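Cag38821 (Sulfolobus islandicus rod-shaped virus 1, PDB 2X48) is of unknown function, but its three-helix region resembles a helix-turn-helix domain and so it possibly binds DNA. Local coordinates at residues V21-A24 and H25-K29; L41-E45 and R46-R50. All blocks are in the same frame, centred on the assembly; numbering follows the deposited sequence.

Contact 1. Residues V21-A24 and H25-K29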
loop_
_atom_site.group_PDB
_atom_site.type_symbol
_atom_site.label_atom_id
_atom_site.label_comp_id
_atom_site.label_asym_id
_atom_site.label_seq_id
_atom_site.Cartn_x
_atom_site.Cartn_y
_atom_site.Cartn_z
ATOM N N VAL A 21 2.889 -4.568 -2.154
ATOM C CA VAL A 21 2.896 -4.088 -3.541
ATOM C C VAL A 21 1.471 -4.077 -4.092
ATOM O O VAL A 21 1.019 -3.060 -4.618
ATOM C CB VAL A 21 3.811 -4.941 -4.437
ATOM C CG1 VAL A 21 3.569 -4.624 -5.913
ATOM C CG2 VAL A 21 5.276 -4.712 -4.056
ATOM N N SER A 22 0.758 -5.192 -3.927
ATOM C CA SER A 22 -0.615 -5.315 -4.401
ATOM C C SER A 22 -1.537 -4.239 -3.838
ATOM O O SER A 22 -2.322 -3.653 -4.583
ATOM C CB SER A 22 -1.174 -6.690 -4.076
ATOM O OG SER A 22 -0.729 -7.647 -5.016
ATOM N N VAL A 23 -1.440 -3.971 -2.537
ATOM C CA VAL A 23 -2.249 -2.917 -1.917
ATOM C C VAL A 23 -1.857 -1.543 -2.468
ATOM O O VAL A 23 -2.718 -0.717 -2.777
ATOM C CB VAL A 23 -2.112 -2.920 -0.389
ATOM C CG1 VAL A 23 -2.828 -1.710 0.226
ATOM C CG2 VAL A 23 -2.683 -4.211 0.180
ATOM N N ALA A 24 -0.555 -1.314 -2.610
ATOM C CA ALA A 24 -0.046 -0.077 -3.171
ATOM C C ALA A 24 -0.691 0.156 -4.519
ATOM O O ALA A 24 -1.202 1.246 -4.779
ATOM C CB ALA A 24 1.472 -0.138 -3.311
ATOM N N HIS A 25 -0.675 -0.873 -5.368
ATOM C CA HIS A 25 -1.284 -0.794 -6.715
ATOM C C HIS A 25 -2.763 -0.434 -6.658
ATOM O O HIS A 25 -3.218 0.387 -7.458
ATOM C CB HIS A 25 -1.136 -2.108 -7.504
ATOM C CG HIS A 25 0.255 -2.386 -7.988
ATOM N ND1 HIS A 25 0.646 -3.629 -8.444
ATOM C CD2 HIS A 25 1.349 -1.590 -8.082
ATOM C CE1 HIS A 25 1.916 -3.582 -8.807
ATOM N NE2 HIS A 25 2.366 -2.357 -8.597
ATOM N N GLU A 26 -3.509 -1.052 -5.739
ATOM C CA GLU A 26 -4.945 -0.757 -5.597
ATOM C C GLU A 26 -5.184 0.676 -5.152
ATOM O O GLU A 26 -6.084 1.348 -5.649
ATOM C CB GLU A 26 -5.652 -1.710 -4.619
ATOM C CG GLU A 26 -6.258 -2.960 -5.274
ATOM C CD GLU A 26 -7.592 -3.406 -4.662
ATOM O OE1 GLU A 26 -7.931 -4.593 -4.860
ATOM O OE2 GLU A 26 -8.308 -2.597 -4.005
ATOM N N LEU A 27 -4.397 1.142 -4.202
ATOM C CA LEU A 27 -4.642 2.463 -3.640
ATOM C C LEU A 27 -4.319 3.549 -4.672
ATOM O O LEU A 27 -5.015 4.567 -4.759
ATOM C CB LEU A 27 -3.858 2.647 -2.338
ATOM C CG LEU A 27 -4.273 1.708 -1.202
ATOM C CD1 LEU A 27 -3.304 1.831 -0.020
ATOM C CD2 LEU A 27 -5.716 1.967 -0.744
ATOM N N ALA A 28 -3.282 3.321 -5.467
ATOM C CA ALA A 28 -2.923 4.248 -6.541
ATOM C C ALA A 28 -4.068 4.375 -7.532
ATOM O O ALA A 28 -4.469 5.479 -7.891
ATOM C CB ALA A 28 -1.649 3.773 -7.260
ATOM N N LYS A 29 -4.586 3.237 -7.973
ATOM C CA LYS A 29 -5.726 3.206 -8.896
ATOM C C LYS A 29 -6.944 3.932 -8.306
ATOM O O LYS A 29 -7.725 4.518 -9.044
ATOM C CB LYS A 29 -6.098 1.761 -9.274
ATOM C CG LYS A 29 -5.124 1.058 -10.246
ATOM C CD LYS A 29 -5.626 -0.339 -10.611
ATOM C CE LYS A 29 -4.780 -1.020 -11.686
ATOM N NZ LYS A 29 -3.601 -1.746 -11.119
HETATM O O HOH W 1 -0.323 -6.729 -8.159
#
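Val21 O takes the backbone N-H of His25 in a nearly straight bond of 2.9 Å, with an N-H...O angle of 164°. Two residues on, Leu27 N reaches Val23 O, also at 2.9 Å, and between and after these Glu26 N bonds Ser22 O and Ala28 N bonds Ala24 O: the regular i to i+4 pattern of an alpha-helix. On the same side as the first bond, the side chains of Val21 and His25 run side by side. The CG1 methyl of Val21, anti to the backbone N (chi1 168°), sits over one face of the imidazole, 3.9 Å from the ring centroid and 28° off its normal, a CH-pi contact; its nearest ring atom is CE1. Both ring nitrogens have partners. One water lies 3.3 Å from both His25 ND1 and Ser22 OG, while NE2 hydrogen-bonds Tyr51 O in helix 45-52, which should fix the rotation of the ring. Elsewhere on the helix, Val23 CG1 lies 3.6 Å from Leu27 CD1, the two side chains pointing the same way. This apolar pair is buried, and both residues also touch Tyr12 of strand 10-14. The Ala24 methyl meets Ile37 and Leu41 of helix 34-41 and Tyr51 and Leu52 of helix 45-52. Glu26 hydrogen-bonds Tyr12 OH through OE2. With one apolar side turned to the two later helices, helix 17-29 packs on helices 34-41 and 45-52, consistent with the first helix of a helix-turn-helix-like domain.

Contact 2. Residues L41-E45 and R46-R50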
loop_
_atom_site.group_PDB
_atom_site.type_symbol
_atom_site.label_atom_id
_atom_site.label_comp_id
_atom_site.label_asym_id
_atom_site.label_seq_id
_atom_site.Cartn_x
_atom_site.Cartn_y
_atom_site.Cartn_z
ATOM N N LEU A 41 0.571 2.112 4.546
ATOM C CA LEU A 41 1.293 0.832 4.537
ATOM C C LEU A 41 2.464 0.773 5.533
ATOM O O LEU A 41 2.989 -0.310 5.824
ATOM C CB LEU A 41 1.833 0.540 3.125
ATOM C CG LEU A 41 0.856 0.481 1.943
ATOM C CD1 LEU A 41 1.570 0.018 0.693
ATOM C CD2 LEU A 41 -0.307 -0.427 2.238
ATOM N N GLY A 42 2.890 1.926 6.040
ATOM C CA GLY A 42 3.983 1.972 7.006
ATOM C C GLY A 42 5.352 1.806 6.376
ATOM O O GLY A 42 6.282 1.297 7.008
ATOM N N VAL A 43 5.467 2.248 5.127
ATOM C CA VAL A 43 6.741 2.281 4.415
ATOM C C VAL A 43 7.068 3.719 4.001
ATOM O O VAL A 43 6.306 4.648 4.284
ATOM C CB VAL A 43 6.725 1.358 3.172
ATOM C CG1 VAL A 43 6.454 -0.076 3.589
ATOM C CG2 VAL A 43 5.699 1.834 2.149
ATOM N N SER A 44 8.217 3.894 3.355
ATOM C CA SER A 44 8.642 5.203 2.871
ATOM C C SER A 44 8.052 5.489 1.495
ATOM O O SER A 44 7.565 4.593 0.813
ATOM C CB SER A 44 10.167 5.287 2.809
ATOM O OG SER A 44 10.686 4.414 1.826
ATOM N N GLU A 45 8.104 6.756 1.101
ATOM C CA GLU A 45 7.643 7.174 -0.214
ATOM C C GLU A 45 8.504 6.562 -1.325
ATOM O O GLU A 45 8.005 6.281 -2.409
ATOM C CB GLU A 45 7.612 8.705 -0.314
ATOM C CG GLU A 45 6.596 9.350 0.637
ATOM C CD GLU A 45 6.370 10.835 0.380
ATOM O OE1 GLU A 45 6.158 11.223 -0.789
ATOM O OE2 GLU A 45 6.382 11.616 1.360
ATOM N N ARG A 46 9.781 6.328 -1.040
ATOM C CA ARG A 46 10.679 5.675 -1.992
ATOM C C ARG A 46 10.258 4.240 -2.294
ATOM O O ARG A 46 10.215 3.843 -3.458
ATOM C CB ARG A 46 12.118 5.718 -1.484
ATOM C CG ARG A 46 12.682 7.113 -1.508
ATOM C CD ARG A 46 14.019 7.217 -0.792
ATOM N NE ARG A 46 15.101 6.522 -1.488
ATOM C CZ ARG A 46 15.701 6.956 -2.597
ATOM N NH1 ARG A 46 15.319 8.086 -3.191
ATOM N NH2 ARG A 46 16.692 6.243 -3.127
ATOM N N LYS A 47 9.951 3.470 -1.251
ATOM C CA LYS A 47 9.441 2.104 -1.420
ATOM C C LYS A 47 8.163 2.093 -2.267
ATOM O O LYS A 47 8.021 1.283 -3.184
ATOM C CB LYS A 47 9.158 1.461 -0.058
ATOM C CG LYS A 47 10.376 0.887 0.639
ATOM C CD LYS A 47 10.756 -0.472 0.068
ATOM C CE LYS A 47 11.883 -1.107 0.855
ATOM N NZ LYS A 47 12.392 -2.350 0.209
ATOM N N VAL A 48 7.243 3.001 -1.953
ATOM C CA VAL A 48 5.990 3.121 -2.697
ATOM C C VAL A 48 6.237 3.460 -4.171
ATOM O O VAL A 48 5.583 2.904 -5.040
ATOM C CB VAL A 48 5.037 4.178 -2.087
ATOM C CG1 VAL A 48 3.766 4.296 -2.928
ATOM C CG2 VAL A 48 4.699 3.841 -0.627
ATOM N N ARG A 49 7.179 4.356 -4.460
ATOM C CA ARG A 49 7.510 4.684 -5.848
ATOM C C ARG A 49 8.016 3.437 -6.578
ATOM O O ARG A 49 7.586 3.169 -7.697
ATOM C CB ARG A 49 8.516 5.846 -5.937
ATOM C CG ARG A 49 7.958 7.189 -5.430
ATOM C CD ARG A 49 8.667 8.419 -5.986
ATOM N NE ARG A 49 10.122 8.395 -5.792
ATOM C CZ ARG A 49 10.763 8.748 -4.673
ATOM N NH1 ARG A 49 12.091 8.683 -4.624
ATOM N NH2 ARG A 49 10.091 9.157 -3.600
ATOM N N ARG A 50 8.899 2.670 -5.937
ATOM C CA ARG A 50 9.346 1.373 -6.470
ATOM C C ARG A 50 8.172 0.445 -6.731
ATOM O O ARG A 50 8.127 -0.244 -7.746
ATOM C CB ARG A 50 10.260 0.649 -5.481
ATOM C CG ARG A 50 11.623 1.244 -5.279
ATOM C CD ARG A 50 12.292 0.602 -4.048
ATOM N NE ARG A 50 13.757 0.590 -4.110
ATOM C CZ ARG A 50 14.547 0.156 -3.126
ATOM N NH1 ARG A 50 14.015 -0.297 -1.987
ATOM N NH2 ARG A 50 15.874 0.178 -3.273
#
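With chi1 at 67°, Ser44 OG stands between its own backbone N and carbonyl carbon, and there it accepts the N-H of Lys47; Val43, at chi1 -60°, holds CG2 in the equivalent place and turns it to Val48. The bond from Lys47 N to Ser44 OG is straight (170°) but weak at 3.3 Å. Ser44 stands at the N-cap of helix 45-52, and this is its capping bond, the hydroxyl taking up an N-H of the first turn. The carbonyl of the same serine receives Val48 N at 3.2 Å, and Glu45 O receives Arg49 N at 2.9 Å, so the helix is under way at once. Just before the cap, Val43 CG2 meets Val48 CG2 at 3.6 Å, the two side chains crossing at about a right angle, and Val43 CB packs on Lys47 CB at 4.0 Å. Farther round, Arg49 bends at chi3, which folds its guanidinium back beside the first turn: NH2 comes within 4.1 Å of Glu45 CB, though the carboxylate and guanidinium do not touch. Gly42, with positive phi, ends the preceding helix. The apolar side faces inward, Val43 on Leu20 of helix 17-29 and Val48 on Ile37 and Ala38 of helix 34-41, while Leu41 O accepts a hydrogen bond from Lys3 NZ of strand 3-7.

Overall arrangement
From the N terminus the chain makes a two-stranded antiparallel hairpin, 3-7 with 10-14, then enters helix 17-29, where contact 1 lies. After a turn it runs along helix 34-41 and reaches contact 2, which spans the tight turn into helix 45-52. Both contacts are local and closed within continuous chain, so neither encloses a long loop; they follow in series, without nesting or crossing, their centres about 11 Å apart. They nevertheless touch: Leu41 CD2 lies 3.5 Å from Val23 CG1, with Ala24 CB close to Leu41 CD1. Through this junction the first helix is packed against the C-terminal end of helix 34-41, where it leads into the turn, while Tyr12 joins the hairpin to the first helix.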